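Local structure of tubulin-like protein CetZ2 (Haloferax volcanii, 4B45) at residues Ile6-Ala11 with Ile97-Gly102; Gly226-Glu231 with Thr247-Leu252; Ala271-Thr276 with Pro304-Arg309. The protein binds GTP, belongs to the tubulin and FtsZ family of GTPases, and takes part in controlling cell shape in archaea. All coordinates share one frame; numbering follows the deposited sequence.

Interaction 1: residues Ile6-Ala11 with Ile97-Gly102; sequences IGVGQA and IFVVAG. With GSP (5'-guanosine-diphosphate-monothiophosphate), chain C.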
ATOM      1  N   ILE A   6       9.055  -6.650  -1.443  1.00 41.65           N
ATOM      2  CA  ILE A   6      10.350  -6.213  -1.946  1.00 47.40           C
ATOM      3  C   ILE A   6      10.426  -4.698  -2.016  1.00 40.30           C
ATOM      4  O   ILE A   6       9.885  -4.087  -2.934  1.00 41.49           O
ATOM      5  CB  ILE A   6      10.631  -6.756  -3.352  1.00 46.03           C
ATOM      6  CG1 ILE A   6      10.443  -8.274  -3.391  1.00 47.22           C
ATOM      7  CG2 ILE A   6      12.046  -6.365  -3.786  1.00 52.11           C
ATOM      8  CD1 ILE A   6      10.121  -8.788  -4.768  1.00 50.47           C
ATOM      9  N   GLY A   7      11.117  -4.093  -1.061  1.00 42.55           N
ATOM     10  CA  GLY A   7      11.370  -2.663  -1.110  1.00 43.89           C
ATOM     11  C   GLY A   7      12.416  -2.312  -2.150  1.00 44.12           C
ATOM     12  O   GLY A   7      13.412  -3.021  -2.307  1.00 48.84           O
ATOM     13  N   VAL A   8      12.187  -1.227  -2.879  1.00 40.33           N
ATOM     14  CA  VAL A   8      13.172  -0.730  -3.838  1.00 42.89           C
ATOM     15  C   VAL A   8      13.456   0.748  -3.573  1.00 45.36           C
ATOM     16  O   VAL A   8      12.562   1.590  -3.657  1.00 42.06           O
ATOM     17  CB  VAL A   8      12.709  -0.928  -5.296  1.00 43.44           C
ATOM     18  CG1 VAL A   8      13.751  -0.379  -6.253  1.00 40.54           C
ATOM     19  CG2 VAL A   8      12.468  -2.403  -5.582  1.00 40.18           C
ATOM     20  N   GLY A   9      14.696   1.067  -3.233  1.00 48.86           N
ATOM     21  CA  GLY A   9      15.003   2.427  -2.839  1.00 46.75           C
ATOM     22  C   GLY A   9      14.766   2.663  -1.355  1.00 44.94           C
ATOM     23  O   GLY A   9      14.342   1.775  -0.597  1.00 45.41           O
ATOM     24  N   GLN A  10      15.025   3.888  -0.933  1.00 34.90           N
ATOM     25  CA  GLN A  10      15.036   4.207   0.485  1.00 41.07           C
ATOM     26  C   GLN A  10      13.646   4.193   1.142  1.00 45.26           C
ATOM     27  O   GLN A  10      13.444   3.572   2.195  1.00 39.46           O
ATOM     28  CB  GLN A  10      15.709   5.562   0.683  1.00 43.25           C
ATOM     29  CG  GLN A  10      16.036   5.855   2.114  1.00 51.89           C
ATOM     30  CD  GLN A  10      15.536   7.202   2.520  1.00 68.10           C
ATOM     31  OE1 GLN A  10      14.327   7.460   2.496  1.00 79.43           O
ATOM     32  NE2 GLN A  10      16.455   8.088   2.882  1.00 60.60           N
ATOM     33  N   ALA A  11      12.699   4.896   0.536  1.00 43.14           N
ATOM     34  CA  ALA A  11      11.333   4.911   1.046  1.00 42.79           C
ATOM     35  C   ALA A  11      10.749   3.498   1.026  1.00 47.30           C
ATOM     36  O   ALA A  11      10.131   3.059   1.992  1.00 45.69           O
ATOM     37  CB  ALA A  11      10.482   5.837   0.207  1.00 37.09           C
ATOM     38  N   ILE A  97       2.805 -10.721  -4.528  1.00 44.64           N
ATOM     39  CA  ILE A  97       4.079 -10.051  -4.285  1.00 36.90           C
ATOM     40  C   ILE A  97       3.896  -8.539  -4.372  1.00 43.68           C
ATOM     41  O   ILE A  97       3.327  -8.024  -5.341  1.00 54.53           O
ATOM     42  CB  ILE A  97       5.173 -10.479  -5.300  1.00 42.46           C
ATOM     43  CG1 ILE A  97       5.477 -11.969  -5.171  1.00 43.72           C
ATOM     44  CG2 ILE A  97       6.465  -9.675  -5.068  1.00 40.46           C
ATOM     45  CD1 ILE A  97       6.462 -12.472  -6.210  1.00 51.19           C
ATOM     46  N   PHE A  98       4.339  -7.828  -3.344  1.00 40.00           N
ATOM     47  CA  PHE A  98       4.282  -6.365  -3.351  1.00 35.73           C
ATOM     48  C   PHE A  98       5.660  -5.761  -3.621  1.00 39.30           C
ATOM     49  O   PHE A  98       6.599  -6.015  -2.871  1.00 42.94           O
ATOM     50  CB  PHE A  98       3.773  -5.838  -2.009  1.00 41.87           C
ATOM     51  CG  PHE A  98       2.265  -5.808  -1.885  1.00 45.85           C
ATOM     52  CD1 PHE A  98       1.548  -4.709  -2.320  1.00 45.94           C
ATOM     53  CD2 PHE A  98       1.578  -6.870  -1.312  1.00 47.69           C
ATOM     54  CE1 PHE A  98       0.164  -4.665  -2.192  1.00 46.96           C
ATOM     55  CE2 PHE A  98       0.203  -6.838  -1.182  1.00 43.03           C
ATOM     56  CZ  PHE A  98      -0.504  -5.725  -1.622  1.00 36.85           C
ATOM     57  N   VAL A  99       5.792  -4.997  -4.705  1.00 38.63           N
ATOM     58  CA  VAL A  99       6.993  -4.194  -4.904  1.00 43.24           C
ATOM     59  C   VAL A  99       6.731  -2.822  -4.281  1.00 46.11           C
ATOM     60  O   VAL A  99       5.891  -2.069  -4.768  1.00 43.91           O
ATOM     61  CB  VAL A  99       7.384  -4.044  -6.401  1.00 46.39           C
ATOM     62  CG1 VAL A  99       8.486  -2.995  -6.559  1.00 49.75           C
ATOM     63  CG2 VAL A  99       7.852  -5.372  -6.983  1.00 50.77           C
ATOM     64  N   VAL A 100       7.429  -2.506  -3.191  1.00 46.65           N
ATOM     65  CA  VAL A 100       7.171  -1.268  -2.447  1.00 44.38           C
ATOM     66  C   VAL A 100       8.179  -0.172  -2.826  1.00 47.90           C
ATOM     67  O   VAL A 100       9.385  -0.361  -2.686  1.00 42.87           O
ATOM     68  CB  VAL A 100       7.238  -1.529  -0.922  1.00 39.00           C
ATOM     69  CG1 VAL A 100       6.769  -0.333  -0.147  1.00 36.07           C
ATOM     70  CG2 VAL A 100       6.419  -2.772  -0.558  1.00 37.79           C
ATOM     71  N   ALA A 101       7.687   0.972  -3.301  1.00 45.31           N
ATOM     72  CA  ALA A 101       8.572   2.035  -3.778  1.00 45.00           C
ATOM     73  C   ALA A 101       8.044   3.458  -3.590  1.00 44.82           C
ATOM     74  O   ALA A 101       6.842   3.720  -3.688  1.00 43.21           O
ATOM     75  CB  ALA A 101       8.907   1.819  -5.236  1.00 45.59           C
ATOM     76  N   GLY A 102       8.969   4.372  -3.315  1.00 39.51           N
ATOM     77  CA  GLY A 102       8.717   5.790  -3.454  1.00 37.99           C
ATOM     78  C   GLY A 102       8.824   6.131  -4.926  1.00 41.09           C
ATOM     79  O   GLY A 102       9.873   5.948  -5.533  1.00 56.73           O
TER
HETATM   80  PG  GSP C1342      17.315   8.884  -4.548  1.00 65.49           P
HETATM   81  O3B GSP C1342      16.736   7.392  -4.657  1.00 81.37           O
HETATM   82  S1G GSP C1342      15.922  10.407  -4.692  1.00 66.45           S
HETATM   83  O2G GSP C1342      18.104   9.052  -3.217  1.00121.21           O
HETATM   84  O3G GSP C1342      18.176   9.016  -5.740  1.00 56.17           O
HETATM   85  PB  GSP C1342      15.555   6.744  -3.798  1.00 46.49           P
HETATM   86  O1B GSP C1342      16.035   5.862  -2.672  1.00 43.19           O
HETATM   87  O2B GSP C1342      14.731   5.880  -4.743  1.00 59.46           O
HETATM   88  PA  GSP C1342      13.573   7.665  -2.038  1.00 46.26           P
HETATM   89  O1A GSP C1342      13.982   8.302  -0.737  1.00 49.09           O
HETATM   90  O2A GSP C1342      13.208   6.230  -1.758  1.00 54.10           O
HETATM   91  O3A GSP C1342      14.648   7.859  -3.164  1.00 54.38           O
HETATM   92  O5' GSP C1342      12.270   8.303  -2.592  1.00 55.57           O
HETATM   93  C5' GSP C1342      11.954   9.645  -2.432  1.00 50.00           C
HETATM   94  C4' GSP C1342      10.510   9.861  -2.266  1.00 53.13           C
HETATM   95  O4' GSP C1342      10.006   9.035  -1.259  1.00 46.50           O
HETATM   96  C3' GSP C1342      10.192  11.241  -1.854  1.00 47.18           C
HETATM   97  O3' GSP C1342       8.935  11.510  -2.345  1.00 50.09           O
HETATM   98  C2' GSP C1342      10.146  11.190  -0.397  1.00 51.09           C
HETATM   99  O2' GSP C1342       9.260  12.148   0.075  1.00 57.03           O
HETATM  100  C1' GSP C1342       9.599   9.871  -0.146  1.00 46.09           C
HETATM  101  N9  GSP C1342      10.052   9.210   1.062  1.00 45.92           N
HETATM  102  C8  GSP C1342      11.314   9.104   1.491  1.00 47.15           C
HETATM  103  N7  GSP C1342      11.335   8.372   2.622  1.00 50.23           N
HETATM  104  C5  GSP C1342      10.053   7.995   2.912  1.00 42.94           C
HETATM  105  C6  GSP C1342       9.486   7.215   3.956  1.00 42.60           C
HETATM  106  O6  GSP C1342      10.260   6.675   4.966  1.00 44.56           O
HETATM  107  N1  GSP C1342       8.145   7.025   3.959  1.00 40.41           N
HETATM  108  C2  GSP C1342       7.372   7.551   2.982  1.00 43.18           C
HETATM  109  N2  GSP C1342       5.927   7.299   3.044  1.00 40.27           N
HETATM  110  N3  GSP C1342       7.865   8.285   1.973  1.00 45.25           N
HETATM  111  C4  GSP C1342       9.228   8.526   1.926  1.00 45.77           C
HETATM  112  O   HOH W   1      11.763   4.068  -2.561  1.00 39.00           O
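I6 meets I97, and V8 meets V99, on one face of two neighbouring parallel strands. I6 touches with CD1, the tip of its longer branch, which stops 3.8 Å from CG2 of I97. Its chi1 of -52° puts CG1 beside the backbone N and anti to the carbonyl carbon, turning this branch back along the strand towards I97. V8 uses CG2, the methyl beside its backbone N, to reach CG1 of V99 at 4.1 Å. L115 of helix 107-120 packs on both I6 and V8 and covers this face. V100 points to the other face and touches L130 of strand 127-133.

Three backbone bonds join the strands, from I6 N to F98 O, V100 N to I6 O and V8 N to V100 O, each 2.9 Å long. Strand 3-8 ends at V8. A water links the chains there, donating to V8 O and GSP O2A and accepting from G102 N. Here the chain turns through G9 into helix 9-26. Q10 N gives a bond to GSP O1B at 2.8 Å. A11 N gives one to O2A at 2.7 Å, while its methyl touches G102 CA and lies 3.4 Å from GSP C4.

This strand-turn-helix is part of the GTP site. O2A receives both an amide N-H and the water, and neutral N-H groups at the helix start probably help offset the phosphate charge.

Interaction 2: residues Gly226-Glu231 with Thr247-Leu252; sequences GYASAE and TRRAVL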
ATOM      1  N   GLY A 226      -8.874   2.551   2.149  1.00 40.25           N
ATOM      2  CA  GLY A 226      -9.458   3.427   3.141  1.00 34.14           C
ATOM      3  C   GLY A 226      -9.542   2.792   4.514  1.00 40.06           C
ATOM      4  O   GLY A 226      -9.762   1.584   4.645  1.00 43.71           O
ATOM      5  N   TYR A 227      -9.386   3.614   5.546  1.00 40.90           N
ATOM      6  CA  TYR A 227      -9.516   3.138   6.916  1.00 40.53           C
ATOM      7  C   TYR A 227     -10.136   4.191   7.845  1.00 48.41           C
ATOM      8  O   TYR A 227      -9.810   5.385   7.764  1.00 43.19           O
ATOM      9  CB  TYR A 227      -8.158   2.679   7.442  1.00 44.19           C
ATOM     10  CG  TYR A 227      -8.163   2.235   8.888  1.00 45.95           C
ATOM     11  CD1 TYR A 227      -8.555   0.956   9.234  1.00 45.40           C
ATOM     12  CD2 TYR A 227      -7.768   3.102   9.904  1.00 49.95           C
ATOM     13  CE1 TYR A 227      -8.560   0.545  10.559  1.00 50.26           C
ATOM     14  CE2 TYR A 227      -7.774   2.706  11.229  1.00 45.59           C
ATOM     15  CZ  TYR A 227      -8.175   1.426  11.549  1.00 46.70           C
ATOM     16  OH  TYR A 227      -8.171   1.017  12.864  1.00 51.49           O
ATOM     17  N   ALA A 228     -11.053   3.745   8.702  1.00 49.54           N
ATOM     18  CA  ALA A 228     -11.562   4.574   9.801  1.00 52.09           C
ATOM     19  C   ALA A 228     -12.110   3.691  10.915  1.00 51.95           C
ATOM     20  O   ALA A 228     -12.575   2.577  10.656  1.00 49.32           O
ATOM     21  CB  ALA A 228     -12.634   5.551   9.314  1.00 43.67           C
ATOM     22  N   SER A 229     -12.055   4.182  12.152  1.00 51.90           N
ATOM     23  CA  SER A 229     -12.510   3.390  13.297  1.00 49.05           C
ATOM     24  C   SER A 229     -13.330   4.191  14.301  1.00 51.84           C
ATOM     25  O   SER A 229     -13.331   5.421  14.295  1.00 49.53           O
ATOM     26  CB  SER A 229     -11.333   2.729  14.014  1.00 51.77           C
ATOM     27  OG  SER A 229     -10.608   3.682  14.775  1.00 52.96           O
ATOM     28  N   ALA A 230     -14.025   3.471  15.171  1.00 53.27           N
ATOM     29  CA  ALA A 230     -14.899   4.092  16.157  1.00 51.39           C
ATOM     30  C   ALA A 230     -15.012   3.174  17.350  1.00 51.84           C
ATOM     31  O   ALA A 230     -14.873   1.953  17.221  1.00 49.94           O
ATOM     32  CB  ALA A 230     -16.262   4.314  15.569  1.00 42.63           C
ATOM     33  N   GLU A 231     -15.278   3.755  18.511  1.00 46.77           N
ATOM     34  CA  GLU A 231     -15.509   2.949  19.695  1.00 56.22           C
ATOM     35  C   GLU A 231     -16.719   2.058  19.447  1.00 56.00           C
ATOM     36  O   GLU A 231     -17.686   2.480  18.809  1.00 50.16           O
ATOM     37  CB  GLU A 231     -15.739   3.829  20.919  1.00 63.16           C
ATOM     38  CG  GLU A 231     -16.099   3.033  22.158  1.00 79.52           C
ATOM     39  CD  GLU A 231     -16.595   3.896  23.299  1.00 94.60           C
ATOM     40  OE1 GLU A 231     -16.176   5.075  23.389  1.00 99.72           O
ATOM     41  OE2 GLU A 231     -17.408   3.389  24.106  1.00 97.68           O
ATOM     42  N   THR A 247     -17.495   3.577   7.612  1.00 42.61           N
ATOM     43  CA  THR A 247     -17.450   3.178   6.204  1.00 36.20           C
ATOM     44  C   THR A 247     -17.430   4.406   5.308  1.00 46.12           C
ATOM     45  O   THR A 247     -16.610   4.476   4.393  1.00 48.43           O
ATOM     46  CB  THR A 247     -18.620   2.250   5.821  1.00 39.01           C
ATOM     47  OG1 THR A 247     -18.648   1.135   6.710  1.00 38.95           O
ATOM     48  CG2 THR A 247     -18.463   1.731   4.409  1.00 38.11           C
ATOM     49  N   ARG A 248     -18.315   5.372   5.571  1.00 41.81           N
ATOM     50  CA  ARG A 248     -18.272   6.655   4.852  1.00 50.20           C
ATOM     51  C   ARG A 248     -16.921   7.359   4.970  1.00 46.28           C
ATOM     52  O   ARG A 248     -16.386   7.871   3.979  1.00 42.81           O
ATOM     53  CB  ARG A 248     -19.361   7.621   5.330  1.00 49.01           C
ATOM     54  CG  ARG A 248     -20.794   7.191   5.018  1.00 60.74           C
ATOM     55  CD  ARG A 248     -21.767   8.359   5.253  1.00 70.26           C
ATOM     56  NE  ARG A 248     -23.119   7.903   5.559  1.00 75.50           N
ATOM     57  CZ  ARG A 248     -23.609   7.803   6.790  1.00 79.40           C
ATOM     58  NH1 ARG A 248     -22.861   8.139   7.836  1.00 78.06           N
ATOM     59  NH2 ARG A 248     -24.852   7.376   6.976  1.00 80.81           N
ATOM     60  N   ARG A 249     -16.379   7.411   6.182  1.00 44.41           N
ATOM     61  CA  ARG A 249     -15.108   8.096   6.381  1.00 50.86           C
ATOM     62  C   ARG A 249     -13.985   7.387   5.643  1.00 48.36           C
ATOM     63  O   ARG A 249     -13.150   8.042   5.023  1.00 50.60           O
ATOM     64  CB  ARG A 249     -14.769   8.236   7.866  1.00 61.59           C
ATOM     65  CG  ARG A 249     -15.603   9.291   8.585  1.00 71.75           C
ATOM     66  CD  ARG A 249     -14.858   9.838   9.777  1.00 78.58           C
ATOM     67  NE  ARG A 249     -14.192   8.784  10.536  1.00 87.06           N
ATOM     68  CZ  ARG A 249     -14.737   8.143  11.565  1.00 93.00           C
ATOM     69  NH1 ARG A 249     -15.969   8.443  11.962  1.00 97.42           N
ATOM     70  NH2 ARG A 249     -14.050   7.199  12.199  1.00 89.28           N
ATOM     71  N   ALA A 250     -13.984   6.053   5.699  1.00 45.26           N
ATOM     72  CA  ALA A 250     -12.953   5.249   5.049  1.00 48.06           C
ATOM     73  C   ALA A 250     -12.909   5.538   3.553  1.00 46.44           C
ATOM     74  O   ALA A 250     -11.835   5.664   2.964  1.00 55.38           O
ATOM     75  CB  ALA A 250     -13.185   3.756   5.306  1.00 44.55           C
ATOM     76  N   VAL A 251     -14.086   5.671   2.956  1.00 43.73           N
ATOM     77  CA  VAL A 251     -14.212   5.952   1.526  1.00 48.81           C
ATOM     78  C   VAL A 251     -13.962   7.424   1.176  1.00 52.12           C
ATOM     79  O   VAL A 251     -13.398   7.723   0.133  1.00 58.49           O
ATOM     80  CB  VAL A 251     -15.614   5.551   1.016  1.00 49.96           C
ATOM     81  CG1 VAL A 251     -15.784   5.911  -0.452  1.00 53.01           C
ATOM     82  CG2 VAL A 251     -15.875   4.053   1.263  1.00 47.23           C
ATOM     83  N   LEU A 252     -14.376   8.345   2.044  1.00 62.42           N
ATOM     84  CA  LEU A 252     -14.320   9.774   1.706  1.00 58.31           C
ATOM     85  C   LEU A 252     -13.127  10.541   2.295  1.00 61.25           C
ATOM     86  O   LEU A 252     -12.501  11.336   1.588  1.00 68.81           O
ATOM     87  CB  LEU A 252     -15.636  10.473   2.049  1.00 48.31           C
ATOM     88  CG  LEU A 252     -16.898   9.885   1.397  1.00 57.44           C
ATOM     89  CD1 LEU A 252     -18.153  10.470   2.027  1.00 56.92           C
ATOM     90  CD2 LEU A 252     -16.926  10.090  -0.120  1.00 57.19           C
TER
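R249 lays its side chain against A228 and ends at the backbone of S229. The contact packs a helix on a strand running roughly the other way, the short-segment axes at 147°. The R249 chain can be followed outward. CB lies 3.7 Å from A228 CB. CG is anti to the carbonyl carbon and swings, with CD, past the methyl. The chain then bends at chi3 (-43°), which folds the head back over the strand. NE comes within 3.8 Å of A228 CB, and CZ lies close to the same methyl. NH2 is 3.6 Å from A228 CB, with the guanidinium tilted obliquely to the methyl. NH2 also gives a bond to S229 O, 2.8 Å long but weak, since its N-H angle is only 123°. S229 O lies at the edge of the guanidinium, near its plane. The chain thus arches over the methyl of A228, meeting it with CB and then with NE, CZ and NH2, while CG and CD stand further off.

Deeper in, A250 CB rests 3.8 Å from Y227 N and also touches A228 CB. G226 allows the closest backbone approach, with its CA 3.3 Å from A250 O in a CA-H...O contact.

The strand belongs to the C-terminal domain part of the central sheet and bonds to strand 309-319, A228 pairing with S312. Helix 240-252 covers one face. Y227 turns to the other, onto R188 and L192 of helix 175-196. T247 bonds through OG1 to S312 OG and packs on A285 and V289, placing helix 279-293 alongside.

Interaction 3: residues Ala271-Thr276 with Pro304-Arg309; sequences AGEPDT and PLESGR
A271 and L305 touch where two parallel strands at the edge of the sheet end. Strands 263-272 and 298-304 are linked by helix 279-293, a beta-alpha-beta crossover, and this contact holds their last bridge, G272 with P304. A271 CB meets CD2 of L305 at 4.2 Å. The L305 CB points away, but CG sits between the backbone N and the carbonyl carbon (chi1 48°), and the branches fold back over A271 and G272.

G272 makes the last strand bond. Its O accepts from L305 N at 3.1 Å. P304 CA adds a CA-H...O contact to the same oxygen. The backbone of G272 takes angles that suit glycine, and its CA lies near R309 O.

E273 runs out extended beyond CG, and its CG brushes L305 O. OE2 takes a weak bond from S307 N, at 3.5 Å. It also lies 3.2 Å from S307 O, another acceptor. This, with the E306 carboxylate nearby, may raise the proton affinity of E273. E306 itself bonds through OE1 to the backbone of a bound peptide.

P274 sets CG 3.7 Å from CB of P304, the two side chains crossing at about a right angle. The chain then turns in a helical conformation through D275 to T276. There T276 N and OG1 both bond to E273 O, OG1 in the carbonyl plane on a lone pair.

S307 forms an ST turn, its OG accepting from R309 N at 3.0 Å. The same OG also bonds to an acidic side chain of the bound peptide. A water ties the two segments together: it accepts from E273 N and donates to T276 OG1 and, at 2.7 Å, to R309 O.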
ATOM      1  N   ALA A 271     -14.193  -4.643  10.628  1.00 37.20           N
ATOM      2  CA  ALA A 271     -13.411  -5.387  11.606  1.00 40.56           C
ATOM      3  C   ALA A 271     -13.836  -5.075  13.040  1.00 46.22           C
ATOM      4  O   ALA A 271     -14.185  -3.935  13.370  1.00 51.50           O
ATOM      5  CB  ALA A 271     -11.914  -5.093  11.415  1.00 37.93           C
ATOM      6  N   GLY A 272     -13.787  -6.087  13.900  1.00 50.82           N
ATOM      7  CA  GLY A 272     -14.103  -5.899  15.303  1.00 51.82           C
ATOM      8  C   GLY A 272     -14.599  -7.183  15.916  1.00 44.87           C
ATOM      9  O   GLY A 272     -14.558  -8.227  15.281  1.00 49.45           O
ATOM     10  N   GLU A 273     -15.072  -7.114  17.152  1.00 47.34           N
ATOM     11  CA  GLU A 273     -15.626  -8.286  17.805  1.00 53.31           C
ATOM     12  C   GLU A 273     -16.978  -8.652  17.196  1.00 48.98           C
ATOM     13  O   GLU A 273     -17.840  -7.789  17.059  1.00 52.88           O
ATOM     14  CB  GLU A 273     -15.741  -8.049  19.311  1.00 55.88           C
ATOM     15  CG  GLU A 273     -14.387  -7.781  19.941  1.00 57.55           C
ATOM     16  CD  GLU A 273     -14.364  -8.068  21.427  1.00 67.95           C
ATOM     17  OE1 GLU A 273     -15.418  -8.470  21.967  1.00 65.99           O
ATOM     18  OE2 GLU A 273     -13.292  -7.884  22.053  1.00 71.63           O
ATOM     19  N   PRO A 274     -17.148  -9.932  16.804  1.00 45.30           N
ATOM     20  CA  PRO A 274     -18.355 -10.449  16.139  1.00 46.52           C
ATOM     21  C   PRO A 274     -19.681 -10.017  16.782  1.00 44.79           C
ATOM     22  O   PRO A 274     -20.600  -9.602  16.061  1.00 43.85           O
ATOM     23  CB  PRO A 274     -18.184 -11.967  16.245  1.00 52.03           C
ATOM     24  CG  PRO A 274     -16.723 -12.170  16.239  1.00 50.37           C
ATOM     25  CD  PRO A 274     -16.105 -10.969  16.927  1.00 42.80           C
ATOM     26  N   ASP A 275     -19.773 -10.103  18.106  1.00 48.28           N
ATOM     27  CA  ASP A 275     -20.999  -9.740  18.823  1.00 50.50           C
ATOM     28  C   ASP A 275     -21.381  -8.265  18.693  1.00 53.10           C
ATOM     29  O   ASP A 275     -22.532  -7.914  18.908  1.00 56.96           O
ATOM     30  CB  ASP A 275     -20.881 -10.089  20.312  1.00 57.23           C
ATOM     31  CG  ASP A 275     -20.951 -11.581  20.571  1.00 67.66           C
ATOM     32  OD1 ASP A 275     -21.500 -12.311  19.717  1.00 69.87           O
ATOM     33  OD2 ASP A 275     -20.450 -12.024  21.629  1.00 71.03           O
ATOM     34  N   THR A 276     -20.421  -7.405  18.362  1.00 49.20           N
ATOM     35  CA  THR A 276     -20.680  -5.970  18.296  1.00 44.91           C
ATOM     36  C   THR A 276     -21.035  -5.470  16.888  1.00 48.80           C
ATOM     37  O   THR A 276     -21.500  -4.341  16.710  1.00 48.48           O
ATOM     38  CB  THR A 276     -19.479  -5.163  18.835  1.00 49.53           C
ATOM     39  OG1 THR A 276     -18.416  -5.160  17.870  1.00 43.42           O
ATOM     40  CG2 THR A 276     -18.985  -5.763  20.155  1.00 53.31           C
ATOM     41  N   PRO A 304     -13.196 -10.800  12.204  1.00 48.34           N
ATOM     42  CA  PRO A 304     -13.343 -10.906  13.662  1.00 52.62           C
ATOM     43  C   PRO A 304     -12.008 -10.775  14.406  1.00 55.81           C
ATOM     44  O   PRO A 304     -11.109 -11.588  14.197  1.00 59.84           O
ATOM     45  CB  PRO A 304     -13.920 -12.315  13.854  1.00 55.92           C
ATOM     46  CG  PRO A 304     -14.467 -12.701  12.517  1.00 54.89           C
ATOM     47  CD  PRO A 304     -13.554 -12.057  11.526  1.00 52.36           C
ATOM     48  N   LEU A 305     -11.879  -9.753  15.249  1.00 57.16           N
ATOM     49  CA  LEU A 305     -10.678  -9.584  16.063  1.00 60.59           C
ATOM     50  C   LEU A 305     -10.968  -8.924  17.417  1.00 60.90           C
ATOM     51  O   LEU A 305     -11.971  -8.228  17.575  1.00 55.77           O
ATOM     52  CB  LEU A 305      -9.598  -8.815  15.287  1.00 58.39           C
ATOM     53  CG  LEU A 305      -9.997  -7.523  14.568  1.00 60.99           C
ATOM     54  CD1 LEU A 305     -10.187  -6.367  15.540  1.00 63.33           C
ATOM     55  CD2 LEU A 305      -8.966  -7.161  13.520  1.00 57.62           C
ATOM     56  N   GLU A 306     -10.090  -9.152  18.391  1.00 54.68           N
ATOM     57  CA  GLU A 306     -10.241  -8.541  19.702  1.00 55.97           C
ATOM     58  C   GLU A 306      -9.946  -7.043  19.621  1.00 54.84           C
ATOM     59  O   GLU A 306      -8.897  -6.621  19.109  1.00 48.32           O
ATOM     60  CB  GLU A 306      -9.327  -9.211  20.733  1.00 62.56           C
ATOM     61  CG  GLU A 306      -9.391  -8.571  22.114  1.00 72.07           C
ATOM     62  CD  GLU A 306      -8.484  -9.244  23.134  1.00 83.33           C
ATOM     63  OE1 GLU A 306      -7.704 -10.141  22.746  1.00 86.48           O
ATOM     64  OE2 GLU A 306      -8.557  -8.875  24.328  1.00 84.36           O
ATOM     65  N   SER A 307     -10.877  -6.246  20.133  1.00 50.15           N
ATOM     66  CA  SER A 307     -10.777  -4.796  20.062  1.00 49.44           C
ATOM     67  C   SER A 307     -11.906  -4.195  20.889  1.00 57.46           C
ATOM     68  O   SER A 307     -12.913  -4.863  21.164  1.00 52.31           O
ATOM     69  CB  SER A 307     -10.903  -4.349  18.601  1.00 49.91           C
ATOM     70  OG  SER A 307     -10.765  -2.951  18.467  1.00 54.40           O
ATOM     71  N   GLY A 308     -11.741  -2.940  21.290  1.00 55.74           N
ATOM     72  CA  GLY A 308     -12.825  -2.217  21.930  1.00 55.32           C
ATOM     73  C   GLY A 308     -13.513  -1.354  20.892  1.00 52.88           C
ATOM     74  O   GLY A 308     -14.439  -0.600  21.186  1.00 54.41           O
ATOM     75  N   ARG A 309     -13.058  -1.489  19.655  1.00 47.35           N
ATOM     76  CA  ARG A 309     -13.520  -0.648  18.568  1.00 48.26           C
ATOM     77  C   ARG A 309     -14.069  -1.453  17.392  1.00 48.54           C
ATOM     78  O   ARG A 309     -14.067  -2.686  17.398  1.00 45.23           O
ATOM     79  CB  ARG A 309     -12.364   0.244  18.100  1.00 46.48           C
ATOM     80  CG  ARG A 309     -11.746   1.043  19.238  1.00 53.62           C
ATOM     81  CD  ARG A 309     -10.474   1.775  18.825  1.00 60.44           C
ATOM     82  NE  ARG A 309     -10.739   2.795  17.818  1.00 58.45           N
ATOM     83  CZ  ARG A 309     -11.268   3.982  18.087  1.00 67.10           C
ATOM     84  NH1 ARG A 309     -11.588   4.303  19.333  1.00 67.33           N
ATOM     85  NH2 ARG A 309     -11.482   4.848  17.107  1.00 76.26           N
TER
HETATM   86  O   HOH W   2     -15.713  -4.400  18.573  1.00 42.06           O

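In the fold
From the N terminus, interaction 1 comes first. It closes a loop of 85 residues and joins strand 3-8 to strand 96-102 in the GTPase domain. Interaction 2 follows, closing a short loop that brings helix 240-252 back onto strand 222-231. Interaction 3 closes the crossover through helix 279-293, joining the ends of strands 263-272 and 298-304. The three loops run in series, and none crosses another. All reach the same sheet, but interaction 1 lies on the opposite side of the chain centre from the others. Interactions 2 and 3 touch directly, with S229 OG 2.7 Å from R309 NH2 in a probable hydrogen bond.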